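Local coordinates for protein peroxisomal acyl-CoA oxidase 1A (Solanum lycopersicum, PDB 2FON) that probably oxidises acyl-CoA esters with the help of bound FAD, as a peroxisomal acyl-CoA oxidase of fatty-acid beta-oxidation, at residues Glu481-Cys486 with Arg509-Ser514; Cys575-Leu580 with Ala610-Leu615. All coordinates share one frame; numbering follows the deposited sequence.

Interaction 1 of 2, residues Glu481-Cys486 with Arg509-Ser514; sequences EHLMQC and RSARMS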
loop_
_atom_site.group_PDB
_atom_site.type_symbol
_atom_site.label_atom_id
_atom_site.label_comp_id
_atom_site.label_asym_id
_atom_site.label_seq_id
_atom_site.Cartn_x
_atom_site.Cartn_y
_atom_site.Cartn_z
ATOM N N GLU B 481 -14.407 2.554 -37.339
ATOM C CA GLU B 481 -14.539 1.535 -38.395
ATOM C C GLU B 481 -13.184 0.869 -38.611
ATOM O O GLU B 481 -13.077 -0.359 -38.632
ATOM C CB GLU B 481 -15.069 2.116 -39.723
ATOM N N HIS B 482 -12.154 1.707 -38.723
ATOM C CA HIS B 482 -10.781 1.288 -38.889
ATOM C C HIS B 482 -10.227 0.576 -37.647
ATOM O O HIS B 482 -9.814 -0.592 -37.707
ATOM C CB HIS B 482 -9.950 2.521 -39.223
ATOM C CG HIS B 482 -8.486 2.249 -39.296
ATOM N ND1 HIS B 482 -7.634 2.488 -38.238
ATOM C CD2 HIS B 482 -7.724 1.739 -40.290
ATOM C CE1 HIS B 482 -6.405 2.148 -38.583
ATOM N NE2 HIS B 482 -6.433 1.691 -39.822
ATOM N N LEU B 483 -10.209 1.278 -36.515
ATOM C CA LEU B 483 -9.682 0.729 -35.286
ATOM C C LEU B 483 -10.311 -0.631 -34.868
ATOM O O LEU B 483 -9.660 -1.456 -34.212
ATOM C CB LEU B 483 -9.783 1.773 -34.186
ATOM C CG LEU B 483 -8.843 2.978 -34.254
ATOM C CD1 LEU B 483 -9.230 4.047 -33.307
ATOM C CD2 LEU B 483 -7.402 2.616 -33.988
ATOM N N MET B 484 -11.560 -0.869 -35.255
ATOM C CA MET B 484 -12.225 -2.150 -35.000
ATOM C C MET B 484 -11.608 -3.308 -35.776
ATOM O O MET B 484 -11.741 -4.468 -35.375
ATOM C CB MET B 484 -13.707 -2.095 -35.375
ATOM C CG MET B 484 -14.589 -1.301 -34.465
ATOM S SD MET B 484 -14.410 -1.912 -32.794
ATOM C CE MET B 484 -15.393 -3.429 -32.851
ATOM N N GLN B 485 -10.956 -3.014 -36.891
ATOM C CA GLN B 485 -10.548 -4.088 -37.783
ATOM C C GLN B 485 -9.038 -4.148 -38.132
ATOM O O GLN B 485 -8.612 -5.007 -38.904
ATOM C CB GLN B 485 -11.416 -4.068 -39.053
ATOM C CG GLN B 485 -11.347 -2.774 -39.848
ATOM C CD GLN B 485 -10.108 -2.665 -40.761
ATOM O OE1 GLN B 485 -9.965 -3.397 -41.769
ATOM N NE2 GLN B 485 -9.230 -1.719 -40.438
ATOM N N CYS B 486 -8.230 -3.250 -37.583
ATOM C CA CYS B 486 -6.804 -3.324 -37.856
ATOM C C CYS B 486 -6.081 -4.429 -37.046
ATOM O O CYS B 486 -6.658 -5.112 -36.190
ATOM C CB CYS B 486 -6.118 -1.946 -37.741
ATOM S SG CYS B 486 -6.421 -0.954 -36.226
ATOM N N ARG B 509 -7.021 -0.697 -28.766
ATOM C CA ARG B 509 -7.417 -1.232 -27.496
ATOM C C ARG B 509 -8.586 -0.454 -26.861
ATOM O O ARG B 509 -9.580 -1.047 -26.412
ATOM C CB ARG B 509 -6.222 -1.208 -26.561
ATOM C CG ARG B 509 -6.582 -1.638 -25.144
ATOM C CD ARG B 509 -5.788 -0.868 -24.174
ATOM N NE ARG B 509 -5.856 -1.408 -22.841
ATOM C CZ ARG B 509 -5.323 -0.768 -21.799
ATOM N NH1 ARG B 509 -4.682 0.382 -22.003
ATOM N NH2 ARG B 509 -5.426 -1.263 -20.559
ATOM N N SER B 510 -8.448 0.869 -26.806
ATOM C CA SER B 510 -9.426 1.678 -26.129
ATOM C C SER B 510 -10.740 1.703 -26.919
ATOM O O SER B 510 -11.819 1.416 -26.375
ATOM C CB SER B 510 -8.862 3.074 -25.866
ATOM O OG SER B 510 -9.868 3.923 -25.344
ATOM N N ALA B 511 -10.644 1.996 -28.210
ATOM C CA ALA B 511 -11.817 1.930 -29.083
ATOM C C ALA B 511 -12.491 0.601 -28.895
ATOM O O ALA B 511 -13.660 0.533 -28.551
ATOM C CB ALA B 511 -11.437 2.133 -30.532
ATOM N N ARG B 512 -11.743 -0.471 -29.081
ATOM C CA ARG B 512 -12.356 -1.770 -28.961
ATOM C C ARG B 512 -13.005 -1.940 -27.596
ATOM O O ARG B 512 -14.156 -2.308 -27.527
ATOM C CB ARG B 512 -11.362 -2.858 -29.261
ATOM C CG ARG B 512 -11.130 -3.029 -30.709
ATOM C CD ARG B 512 -9.674 -3.265 -30.967
ATOM N NE ARG B 512 -9.397 -3.298 -32.396
ATOM C CZ ARG B 512 -9.168 -4.418 -33.070
ATOM N NH1 ARG B 512 -9.168 -5.588 -32.427
ATOM N NH2 ARG B 512 -8.924 -4.366 -34.378
ATOM N N MET B 513 -12.313 -1.599 -26.519
ATOM C CA MET B 513 -12.904 -1.805 -25.195
ATOM C C MET B 513 -14.166 -0.992 -24.959
ATOM O O MET B 513 -15.183 -1.531 -24.483
ATOM C CB MET B 513 -11.899 -1.631 -24.070
ATOM C CG MET B 513 -11.048 -2.850 -23.881
ATOM S SD MET B 513 -9.661 -2.451 -22.820
ATOM C CE MET B 513 -10.433 -2.403 -21.179
ATOM N N SER B 514 -14.117 0.284 -25.344
ATOM C CA SER B 514 -15.300 1.135 -25.250
ATOM C C SER B 514 -16.445 0.662 -26.131
ATOM O O SER B 514 -17.576 0.661 -25.693
ATOM C CB SER B 514 -14.959 2.569 -25.551
ATOM O OG SER B 514 -14.378 3.131 -24.402
#

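Interaction 2 of 2, residues Cys575-Leu580 with Ala610-Leu615; sequences CGIYSL and ALYSQL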
loop_
_atom_site.group_PDB
_atom_site.type_symbol
_atom_site.label_atom_id
_atom_site.label_comp_id
_atom_site.label_asym_id
_atom_site.label_seq_id
_atom_site.Cartn_x
_atom_site.Cartn_y
_atom_site.Cartn_z
ATOM N N CYS B 575 9.734 6.717 -22.656
ATOM C CA CYS B 575 8.450 6.581 -23.318
ATOM C C CYS B 575 8.077 5.135 -23.565
ATOM O O CYS B 575 6.953 4.709 -23.268
ATOM C CB CYS B 575 8.442 7.291 -24.662
ATOM S SG CYS B 575 6.748 7.435 -25.127
ATOM N N GLY B 576 9.051 4.407 -24.108
ATOM C CA GLY B 576 8.867 3.050 -24.546
ATOM C C GLY B 576 8.536 2.217 -23.357
ATOM O O GLY B 576 7.625 1.381 -23.409
ATOM N N ILE B 577 9.239 2.496 -22.263
ATOM C CA ILE B 577 9.128 1.684 -21.094
ATOM C C ILE B 577 7.762 1.868 -20.547
ATOM O O ILE B 577 7.096 0.911 -20.148
ATOM C CB ILE B 577 10.166 2.043 -20.055
ATOM C CG1 ILE B 577 11.528 1.457 -20.436
ATOM C CG2 ILE B 577 9.741 1.534 -18.647
ATOM C CD1 ILE B 577 12.581 1.696 -19.371
ATOM N N TYR B 578 7.301 3.097 -20.508
ATOM C CA TYR B 578 5.993 3.275 -19.867
ATOM C C TYR B 578 4.915 2.556 -20.684
ATOM O O TYR B 578 4.078 1.850 -20.148
ATOM C CB TYR B 578 5.666 4.728 -19.636
ATOM C CG TYR B 578 4.265 4.944 -19.165
ATOM C CD1 TYR B 578 3.966 4.943 -17.802
ATOM C CD2 TYR B 578 3.235 5.216 -20.076
ATOM C CE1 TYR B 578 2.696 5.166 -17.372
ATOM C CE2 TYR B 578 1.917 5.447 -19.641
ATOM C CZ TYR B 578 1.655 5.402 -18.293
ATOM O OH TYR B 578 0.357 5.596 -17.814
ATOM N N SER B 579 4.989 2.662 -21.989
ATOM C CA SER B 579 3.888 2.193 -22.767
ATOM C C SER B 579 3.991 0.703 -22.979
ATOM O O SER B 579 2.975 0.003 -23.091
ATOM C CB SER B 579 3.833 2.948 -24.079
ATOM O OG SER B 579 5.129 3.060 -24.595
ATOM N N LEU B 580 5.206 0.190 -23.000
ATOM C CA LEU B 580 5.330 -1.253 -23.113
ATOM C C LEU B 580 5.158 -1.948 -21.793
ATOM O O LEU B 580 4.755 -3.102 -21.748
ATOM C CB LEU B 580 6.631 -1.646 -23.795
ATOM C CG LEU B 580 6.660 -1.041 -25.207
ATOM C CD1 LEU B 580 7.932 -1.366 -25.880
ATOM C CD2 LEU B 580 5.454 -1.473 -26.067
ATOM N N ALA B 610 15.061 -5.244 -23.419
ATOM C CA ALA B 610 16.094 -4.410 -24.047
ATOM C C ALA B 610 16.130 -3.009 -23.423
ATOM O O ALA B 610 17.203 -2.505 -23.075
ATOM C CB ALA B 610 15.870 -4.328 -25.566
ATOM N N LEU B 611 14.952 -2.408 -23.240
ATOM C CA LEU B 611 14.890 -1.039 -22.760
ATOM C C LEU B 611 15.421 -0.911 -21.331
ATOM O O LEU B 611 16.172 0.013 -21.024
ATOM C CB LEU B 611 13.495 -0.455 -22.911
ATOM C CG LEU B 611 13.051 -0.122 -24.333
ATOM C CD1 LEU B 611 11.626 0.400 -24.299
ATOM C CD2 LEU B 611 13.976 0.868 -25.055
ATOM N N TYR B 612 15.051 -1.857 -20.470
ATOM C CA TYR B 612 15.600 -1.929 -19.136
ATOM C C TYR B 612 17.146 -1.921 -19.204
ATOM O O TYR B 612 17.796 -1.153 -18.511
ATOM C CB TYR B 612 15.071 -3.173 -18.394
ATOM C CG TYR B 612 13.598 -3.213 -18.010
ATOM C CD1 TYR B 612 12.963 -4.425 -17.845
ATOM C CD2 TYR B 612 12.854 -2.066 -17.790
ATOM C CE1 TYR B 612 11.620 -4.527 -17.483
ATOM C CE2 TYR B 612 11.489 -2.139 -17.434
ATOM C CZ TYR B 612 10.879 -3.400 -17.291
ATOM O OH TYR B 612 9.544 -3.554 -16.920
ATOM N N SER B 613 17.728 -2.754 -20.050
ATOM C CA SER B 613 19.197 -2.831 -20.151
ATOM C C SER B 613 19.852 -1.524 -20.555
ATOM O O SER B 613 20.952 -1.243 -20.121
ATOM C CB SER B 613 19.636 -3.901 -21.140
ATOM O OG SER B 613 19.380 -5.176 -20.605
ATOM N N GLN B 614 19.187 -0.739 -21.407
ATOM C CA GLN B 614 19.733 0.561 -21.770
ATOM C C GLN B 614 19.452 1.601 -20.694
ATOM O O GLN B 614 20.317 2.394 -20.379
ATOM C CB GLN B 614 19.316 1.039 -23.169
ATOM C CG GLN B 614 18.164 0.286 -23.826
ATOM C CD GLN B 614 18.112 0.477 -25.371
ATOM O OE1 GLN B 614 17.971 1.615 -25.898
ATOM N NE2 GLN B 614 18.204 -0.638 -26.091
ATOM N N LEU B 615 18.269 1.601 -20.100
ATOM C CA LEU B 615 18.033 2.536 -19.020
ATOM C C LEU B 615 19.106 2.354 -17.961
ATOM O O LEU B 615 19.765 3.329 -17.640
ATOM C CB LEU B 615 16.634 2.408 -18.401
ATOM C CG LEU B 615 16.247 3.634 -17.551
ATOM C CD1 LEU B 615 16.088 4.865 -18.379
ATOM C CD2 LEU B 615 14.962 3.447 -16.871
#

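Interaction 1 of 2, residues Glu481-Cys486 with Arg509-Ser514
Arg-512 reaches out from its helix to the main-chain oxygen of Leu-483, and this one side chain carries most of the polar contact between 481-486 and 509-514. Arg-512 NE donates to Leu-483 O at 2.6 Å with an N-H...O angle of 154°, and the acceptor lies at the edge of the guanidinium, close to its plane. This is the main bond; Arg-512 NH2 adds a weak, bent second one to Leu-483 O at 3.0 Å. The path there is not straight: CG stands beside the backbone N (chi1 -78°), and a bend at chi2 swings the rest of the chain towards the residues leading to Cys-486. Arg-512 NH2 also comes within 3.0 Å of Cys-486 O, while Met-484 O lies over one face of the guanidinium. Three main-chain oxygens thus lie near this cationic group, with hydrogen bonding established only to Leu-483 O, and their nearness would be expected to favour its positive charge.

Apolar groups fill in alongside. Leu-483 presents CB and CD1 to Ala-511, whose CB points toward this segment, with Leu-483 CB and Ala-511 CB 4.0 Å apart. Met-484 sends its first bond away from the helix, but the bend at chi2 (-55°) brings Met-484 SD back to 4.0 Å from Arg-512 CG, and the two side chains run past each other in opposite directions. Within 481-486, Gln-485 NE2 donates to His-482 O at 3.0 Å, an oxygen that also accepts from Gln-485 N.

The contact lays the short helix 480-483 and the residues up to Cys-486 against helix 499-521. Tyr-595, in a loop, touches both Cys-486 and Arg-512, while other sides of helix 499-521 pack against helices 535-558 and 446-462.

Interaction 2 of 2, residues Cys575-Leu580 with Ala610-Leu615
Ile-577 lies at the centre of this apolar contact and meets three residues of 610-615 with two of its atoms. Its CG1 rests 3.7 Å from Leu-611 CB, the two side chains sliding past each other in opposite directions. The outer methyl, Ile-577 CD1, goes further, to 3.9 Å from Leu-615 CD2 and 4.1 Å from CD2 of the Tyr-612 ring. The Ile-577 side chain crosses that of Leu-615 at about a right angle and approaches the Tyr-612 ring obliquely. This reach comes from an extended chain: CG1 is anti to the carbonyl carbon, and chi2 of -175° carries CD1 straight on.

Leu-611 points back at the first helix and uses the place where Gly-576 has no side chain. Leu-611 CD1 sits against the bare backbone there, 3.7 Å from Gly-576 C, while Leu-580 CD1, one turn further along, is a looser neighbour at 4.4 Å from Leu-611 CD1.

Beyond this first shell, the ring of Tyr-612 is positioned by a hydrogen bond between its hydroxyl and Asn-351 of helix 347-380, the helix that also packs on Ile-577 through Ala-358 and on Leu-615 through Phe-354. On the other helix, Ser-579 OG turns back to Cys-575 O at 2.8 Å, an oxygen that also accepts from Ser-579 N, the two donors arriving from opposite faces of its plane.

The segments run antiparallel but splayed, their axes 10.0 Å apart with a signed crossing angle of -143°, as an apolar helix-helix interface within the helical C-terminal part of the acyl-CoA oxidase fold. Tyr-612 lies about 8 Å, side chain to side chain, from the FAD-binding Arg-352, so the pair lies near, but does not line, the FAD site.

Both segments of interaction 1 precede those of interaction 2 in the sequence. Their centres lie 25 Å apart and their nearest atoms about 8 Å, so the two do not meet directly. Helix 535-558 bridges them: it packs on Arg-509 and Met-513 of 509-514 and on Cys-575 and Tyr-578 of 575-580. Helix 499-521, which carries the second segment of interaction 1, also meets Ser-579 through Val-502 and Phe-506. The two contacts are therefore neighbouring joints of one helical assembly. Interaction 1, which joins 481-486 to helix 499-521, lies away from the annotated sites, whereas interaction 2 leans on helix 347-380, which contributes residues to the FAD pocket.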